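Local atomic coordinates of putative gamma-glutamylcyclotransferase YkqA (Bacillus subtilis, PDB entry 2QIK), a protein that probably acts as a gamma-glutamylcyclotransferase, an enzyme that cyclises the gamma-glutamyl group of its substrate to release 5-oxoproline. Residues E205-V217 with Y226-E238. Residues are numbered along the deposited sequence; the frame is centred on the assembly and turned at random.
Sequences EGVESLTYRPAFV and YKDCLTFLVLQKE
An antiparallel beta hairpin in the AIG2-like region of residues 185-267 joins Tyr-212 to Val-217 with Cys-229 to Val-234, and the turn that leads into it packs against the same partner strand. Paired backbone bonds tie Arg-213 to Leu-233, Ala-215 to Thr-231 and Val-217 to Cys-229; Leu-235 N extends the ladder to Thr-211 O (3.1 Å). On the face carrying Pro-214 and Phe-216, Phe-232 is the central side chain. Glu-205 CG, anti to its own carbonyl carbon (chi1 -55°), lies over one face of that ring, 3.7 Å from the centroid, in a CH-pi contact. The bend at chi2 then turns the Glu-205 carboxylate nearly parallel to the ring, 19° from its plane, and sets OE1 3.5 Å above the centre of the Tyr-212 ring, while OE2 hydrogen-bonds a citric acid molecule, probably from the crystallisation liquor. Val-207 CG2 reaches Phe-232 CE2 at 3.8 Å. An alanine in place of Phe-232 would probably open a gap beneath Glu-205 and Val-207, leaving the glutamate chain free to turn. Tyr-212 brings CE1 to 3.4 Å from Val-234 CG2, and its hydroxyl bonds to Ala-177 O. On the opposite face Ala-215 CB is pressed tightly against Leu-233 CD1 (3.5 Å). Arg-213 stretches out from CG to NE across Leu-235 CD2; water 2, at the guanidinium edge, links NE to Val-234 O, and NH2 bonds to Gln-30. Before the hairpin, Gly-206 is the C-prime residue of a Schellman motif closing the preceding helix. The capped helix thus leads through a type I turn, Val-207 to Leu-210, into a strongly twisted antiparallel beta hairpin.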
loop_
_atom_site.group_PDB
_atom_site.type_symbol
_atom_site.label_atom_id
_atom_site.label_comp_id
_atom_site.label_asym_id
_atom_site.label_seq_id
_atom_site.Cartn_x
_atom_site.Cartn_y
_atom_site.Cartn_z
ATOM N N GLU A 205 -2.654 -10.459 -8.500
ATOM C CA GLU A 205 -3.340 -9.651 -7.481
ATOM C C GLU A 205 -4.591 -8.981 -7.980
ATOM O O GLU A 205 -5.240 -8.224 -7.249
ATOM C CB GLU A 205 -2.370 -8.589 -6.899
ATOM C CG GLU A 205 -1.114 -9.212 -6.361
ATOM C CD GLU A 205 -1.251 -9.964 -5.153
ATOM O OE1 GLU A 205 -2.354 -10.067 -4.575
ATOM O OE2 GLU A 205 -0.129 -10.256 -4.603
ATOM N N GLY A 206 -5.020 -9.254 -9.212
ATOM C CA GLY A 206 -6.290 -8.739 -9.655
ATOM C C GLY A 206 -6.380 -7.225 -9.645
ATOM O O GLY A 206 -7.433 -6.655 -9.390
ATOM N N VAL A 207 -5.296 -6.550 -10.022
ATOM C CA VAL A 207 -5.282 -5.107 -10.030
ATOM C C VAL A 207 -6.336 -4.536 -10.968
ATOM O O VAL A 207 -7.055 -3.620 -10.624
ATOM C CB VAL A 207 -3.898 -4.545 -10.354
ATOM C CG1 VAL A 207 -3.911 -3.061 -10.652
ATOM C CG2 VAL A 207 -2.930 -4.904 -9.205
ATOM N N GLU A 208 -6.434 -5.107 -12.160
ATOM C CA GLU A 208 -7.381 -4.602 -13.125
ATOM C C GLU A 208 -8.830 -4.792 -12.738
ATOM O O GLU A 208 -9.688 -4.042 -13.178
ATOM C CB GLU A 208 -7.120 -5.234 -14.509
ATOM C CG GLU A 208 -7.958 -4.626 -15.645
ATOM C CD GLU A 208 -7.945 -5.362 -16.980
ATOM O OE1 GLU A 208 -7.717 -6.608 -17.020
ATOM O OE2 GLU A 208 -8.299 -4.647 -17.970
ATOM N N SER A 209 -9.121 -5.807 -11.956
ATOM C CA SER A 209 -10.454 -5.994 -11.437
ATOM C C SER A 209 -10.734 -5.391 -10.093
ATOM O O SER A 209 -11.759 -5.686 -9.459
ATOM C CB SER A 209 -10.798 -7.486 -11.391
ATOM O OG SER A 209 -9.901 -8.185 -10.541
ATOM N N LEU A 210 -9.818 -4.585 -9.613
ATOM C CA LEU A 210 -9.990 -3.859 -8.354
ATOM C C LEU A 210 -10.112 -4.849 -7.185
ATOM O O LEU A 210 -10.844 -4.674 -6.235
ATOM C CB LEU A 210 -11.123 -2.859 -8.357
ATOM C CG LEU A 210 -10.986 -1.873 -9.523
ATOM C CD1 LEU A 210 -12.189 -0.897 -9.489
ATOM C CD2 LEU A 210 -9.749 -1.031 -9.459
ATOM N N THR A 211 -9.295 -5.888 -7.215
ATOM C CA THR A 211 -9.218 -6.890 -6.117
ATOM C C THR A 211 -8.267 -6.328 -5.057
ATOM O O THR A 211 -8.652 -6.051 -3.920
ATOM C CB THR A 211 -8.807 -8.246 -6.634
ATOM O OG1 THR A 211 -9.623 -8.669 -7.727
ATOM C CG2 THR A 211 -8.889 -9.287 -5.521
ATOM N N TYR A 212 -6.993 -6.167 -5.421
ATOM C CA TYR A 212 -5.977 -5.504 -4.647
ATOM C C TYR A 212 -5.549 -4.266 -5.407
ATOM O O TYR A 212 -5.662 -4.209 -6.646
ATOM C CB TYR A 212 -4.717 -6.360 -4.450
ATOM C CG TYR A 212 -4.916 -7.555 -3.527
ATOM C CD1 TYR A 212 -4.426 -7.579 -2.232
ATOM C CD2 TYR A 212 -5.596 -8.689 -3.975
ATOM C CE1 TYR A 212 -4.643 -8.628 -1.412
ATOM C CE2 TYR A 212 -5.820 -9.743 -3.150
ATOM C CZ TYR A 212 -5.323 -9.725 -1.832
ATOM O OH TYR A 212 -5.575 -10.803 -1.024
ATOM N N ARG A 213 -4.961 -3.333 -4.692
ATOM C CA ARG A 213 -4.233 -2.225 -5.319
ATOM C C ARG A 213 -2.746 -2.315 -5.001
ATOM O O ARG A 213 -2.362 -2.804 -3.924
ATOM C CB ARG A 213 -4.718 -0.904 -4.781
ATOM C CG ARG A 213 -4.606 -0.645 -3.354
ATOM C CD ARG A 213 -5.136 0.712 -2.967
ATOM N NE ARG A 213 -4.901 1.002 -1.642
ATOM C CZ ARG A 213 -3.781 1.703 -1.167
ATOM N NH1 ARG A 213 -2.882 2.279 -1.919
ATOM N NH2 ARG A 213 -3.701 1.921 0.058
ATOM N N PRO A 214 -1.882 -1.834 -5.909
ATOM C CA PRO A 214 -0.500 -1.596 -5.554
ATOM C C PRO A 214 -0.438 -0.569 -4.446
ATOM O O PRO A 214 -1.270 0.358 -4.387
ATOM C CB PRO A 214 0.102 -1.093 -6.861
ATOM C CG PRO A 214 -0.891 -1.298 -7.942
ATOM C CD PRO A 214 -2.209 -1.307 -7.272
ATOM N N ALA A 215 0.519 -0.722 -3.550
ATOM C CA ALA A 215 0.726 0.159 -2.451
ATOM C C ALA A 215 2.182 0.167 -2.092
ATOM O O ALA A 215 2.962 -0.656 -2.592
ATOM C CB ALA A 215 -0.146 -0.245 -1.264
ATOM N N PHE A 216 2.588 1.055 -1.204
ATOM C CA PHE A 216 4.002 1.270 -0.892
ATOM C C PHE A 216 4.201 1.296 0.627
ATOM O O PHE A 216 3.386 1.930 1.332
ATOM C CB PHE A 216 4.543 2.541 -1.541
ATOM C CG PHE A 216 4.377 2.456 -3.028
ATOM C CD1 PHE A 216 5.278 1.818 -3.796
ATOM C CD2 PHE A 216 3.185 2.840 -3.614
ATOM C CE1 PHE A 216 5.031 1.599 -5.157
ATOM C CE2 PHE A 216 2.916 2.610 -4.942
ATOM C CZ PHE A 216 3.885 2.017 -5.691
ATOM N N VAL A 217 5.251 0.646 1.067
ATOM C CA VAL A 217 5.626 0.585 2.454
ATOM C C VAL A 217 7.118 0.655 2.557
ATOM O O VAL A 217 7.859 0.282 1.682
ATOM C CB VAL A 217 5.093 -0.708 3.152
ATOM C CG1 VAL A 217 3.613 -0.664 3.258
ATOM C CG2 VAL A 217 5.576 -1.986 2.469
ATOM N N TYR A 226 14.544 -0.142 3.680
ATOM C CA TYR A 226 14.180 -0.091 2.277
ATOM C C TYR A 226 12.919 0.772 2.096
ATOM O O TYR A 226 11.879 0.512 2.723
ATOM C CB TYR A 226 13.891 -1.524 1.746
ATOM C CG TYR A 226 15.159 -2.361 1.666
ATOM C CD1 TYR A 226 15.847 -2.414 0.455
ATOM C CD2 TYR A 226 15.597 -3.085 2.740
ATOM C CE1 TYR A 226 17.009 -3.215 0.310
ATOM C CE2 TYR A 226 16.761 -3.823 2.640
ATOM C CZ TYR A 226 17.425 -3.862 1.421
ATOM O OH TYR A 226 18.567 -4.603 1.259
ATOM N N LYS A 227 13.005 1.737 1.212
ATOM C CA LYS A 227 11.925 2.772 1.048
ATOM C C LYS A 227 11.079 2.491 -0.195
ATOM O O LYS A 227 11.566 2.063 -1.232
ATOM C CB LYS A 227 12.563 4.132 0.810
ATOM C CG LYS A 227 13.355 4.577 2.032
ATOM C CD LYS A 227 14.054 5.852 1.845
ATOM C CE LYS A 227 14.832 6.173 3.108
ATOM N NZ LYS A 227 14.140 6.075 4.443
ATOM N N ASP A 228 9.778 2.736 -0.076
ATOM C CA ASP A 228 8.897 2.642 -1.240
ATOM C C ASP A 228 8.894 1.250 -1.813
ATOM O O ASP A 228 8.892 1.073 -3.016
ATOM C CB ASP A 228 9.186 3.726 -2.253
ATOM C CG ASP A 228 8.689 5.060 -1.828
ATOM O OD1 ASP A 228 9.226 6.084 -2.355
ATOM O OD2 ASP A 228 7.783 5.222 -0.996
ATOM N N CYS A 229 8.863 0.232 -0.937
ATOM C CA CYS A 229 8.724 -1.149 -1.373
ATOM C C CYS A 229 7.276 -1.351 -1.849
ATOM O O CYS A 229 6.328 -0.842 -1.253
ATOM C CB CYS A 229 8.969 -2.092 -0.235
ATOM S SG CYS A 229 10.613 -1.960 0.440
ATOM N N LEU A 230 7.117 -2.045 -2.968
ATOM C CA LEU A 230 5.785 -2.392 -3.475
ATOM C C LEU A 230 5.175 -3.503 -2.667
ATOM O O LEU A 230 5.821 -4.495 -2.327
ATOM C CB LEU A 230 5.945 -2.912 -4.878
ATOM C CG LEU A 230 4.697 -3.506 -5.580
ATOM C CD1 LEU A 230 3.669 -2.387 -5.787
ATOM C CD2 LEU A 230 5.032 -4.121 -6.836
ATOM N N THR A 231 3.888 -3.346 -2.342
ATOM C CA THR A 231 3.062 -4.422 -1.831
ATOM C C THR A 231 1.676 -4.291 -2.430
ATOM O O THR A 231 1.466 -3.427 -3.270
ATOM C CB THR A 231 3.138 -4.407 -0.280
ATOM O OG1 THR A 231 2.643 -5.661 0.206
ATOM C CG2 THR A 231 2.333 -3.335 0.339
ATOM N N PHE A 232 0.761 -5.191 -2.061
ATOM C CA PHE A 232 -0.585 -5.136 -2.569
ATOM C C PHE A 232 -1.524 -5.218 -1.407
ATOM O O PHE A 232 -1.297 -5.985 -0.454
ATOM C CB PHE A 232 -0.854 -6.279 -3.575
ATOM C CG PHE A 232 -0.073 -6.154 -4.820
ATOM C CD1 PHE A 232 1.183 -6.701 -4.909
ATOM C CD2 PHE A 232 -0.557 -5.429 -5.899
ATOM C CE1 PHE A 232 1.943 -6.541 -6.034
ATOM C CE2 PHE A 232 0.179 -5.278 -7.041
ATOM C CZ PHE A 232 1.443 -5.828 -7.104
ATOM N N LEU A 233 -2.577 -4.371 -1.438
ATOM C CA LEU A 233 -3.564 -4.284 -0.290
ATOM C C LEU A 233 -4.982 -4.440 -0.825
ATOM O O LEU A 233 -5.270 -4.023 -1.941
ATOM C CB LEU A 233 -3.419 -2.949 0.454
ATOM C CG LEU A 233 -2.035 -2.680 1.022
ATOM C CD1 LEU A 233 -1.961 -1.251 1.532
ATOM C CD2 LEU A 233 -1.643 -3.709 2.057
ATOM N N VAL A 234 -5.828 -5.098 -0.025
ATOM C CA VAL A 234 -7.191 -5.340 -0.419
ATOM C C VAL A 234 -7.970 -4.055 -0.539
ATOM O O VAL A 234 -7.896 -3.166 0.299
ATOM C CB VAL A 234 -7.866 -6.279 0.603
ATOM C CG1 VAL A 234 -9.353 -6.422 0.377
ATOM C CG2 VAL A 234 -7.240 -7.633 0.562
ATOM N N LEU A 235 -8.785 -3.957 -1.601
ATOM C CA LEU A 235 -9.649 -2.809 -1.817
ATOM C C LEU A 235 -10.970 -2.849 -1.112
ATOM O O LEU A 235 -11.380 -1.839 -0.518
ATOM C CB LEU A 235 -9.816 -2.591 -3.343
ATOM C CG LEU A 235 -8.606 -1.967 -3.958
ATOM C CD1 LEU A 235 -8.577 -2.182 -5.490
ATOM C CD2 LEU A 235 -8.561 -0.481 -3.649
ATOM N N GLN A 236 -11.651 -3.968 -1.113
ATOM C CA GLN A 236 -12.921 -4.062 -0.380
ATOM C C GLN A 236 -12.733 -4.998 0.825
ATOM O O GLN A 236 -12.786 -6.240 0.714
ATOM C CB GLN A 236 -13.906 -4.698 -1.332
ATOM C CG GLN A 236 -14.488 -3.927 -2.555
ATOM C CD GLN A 236 -13.557 -3.390 -3.691
ATOM O OE1 GLN A 236 -13.008 -4.130 -4.662
ATOM N NE2 GLN A 236 -13.503 -2.023 -3.678
ATOM N N LYS A 237 -12.461 -4.404 1.979
ATOM C CA LYS A 237 -12.082 -5.190 3.137
ATOM C C LYS A 237 -13.384 -5.649 3.845
ATOM O O LYS A 237 -14.298 -4.865 3.964
ATOM C CB LYS A 237 -11.244 -4.353 4.068
ATOM C CG LYS A 237 -9.891 -3.915 3.417
ATOM C CD LYS A 237 -9.034 -3.232 4.371
ATOM C CE LYS A 237 -7.943 -2.381 3.739
ATOM N NZ LYS A 237 -6.944 -3.164 2.993
ATOM N N GLU A 238 -13.408 -6.894 4.264
ATOM C CA GLU A 238 -14.504 -7.439 5.001
ATOM C C GLU A 238 -14.012 -7.983 6.342
ATOM O O GLU A 238 -12.804 -8.111 6.574
ATOM C CB GLU A 238 -15.204 -8.487 4.110
ATOM C CG GLU A 238 -15.659 -7.883 2.774
ATOM C CD GLU A 238 -16.673 -8.524 1.762
ATOM O OE1 GLU A 238 -17.751 -9.061 2.172
ATOM O OE2 GLU A 238 -16.416 -8.322 0.500
HETATM O O HOH W 1 -11.308 -6.065 -3.063
HETATM O O HOH W 2 -6.941 -0.455 0.020
#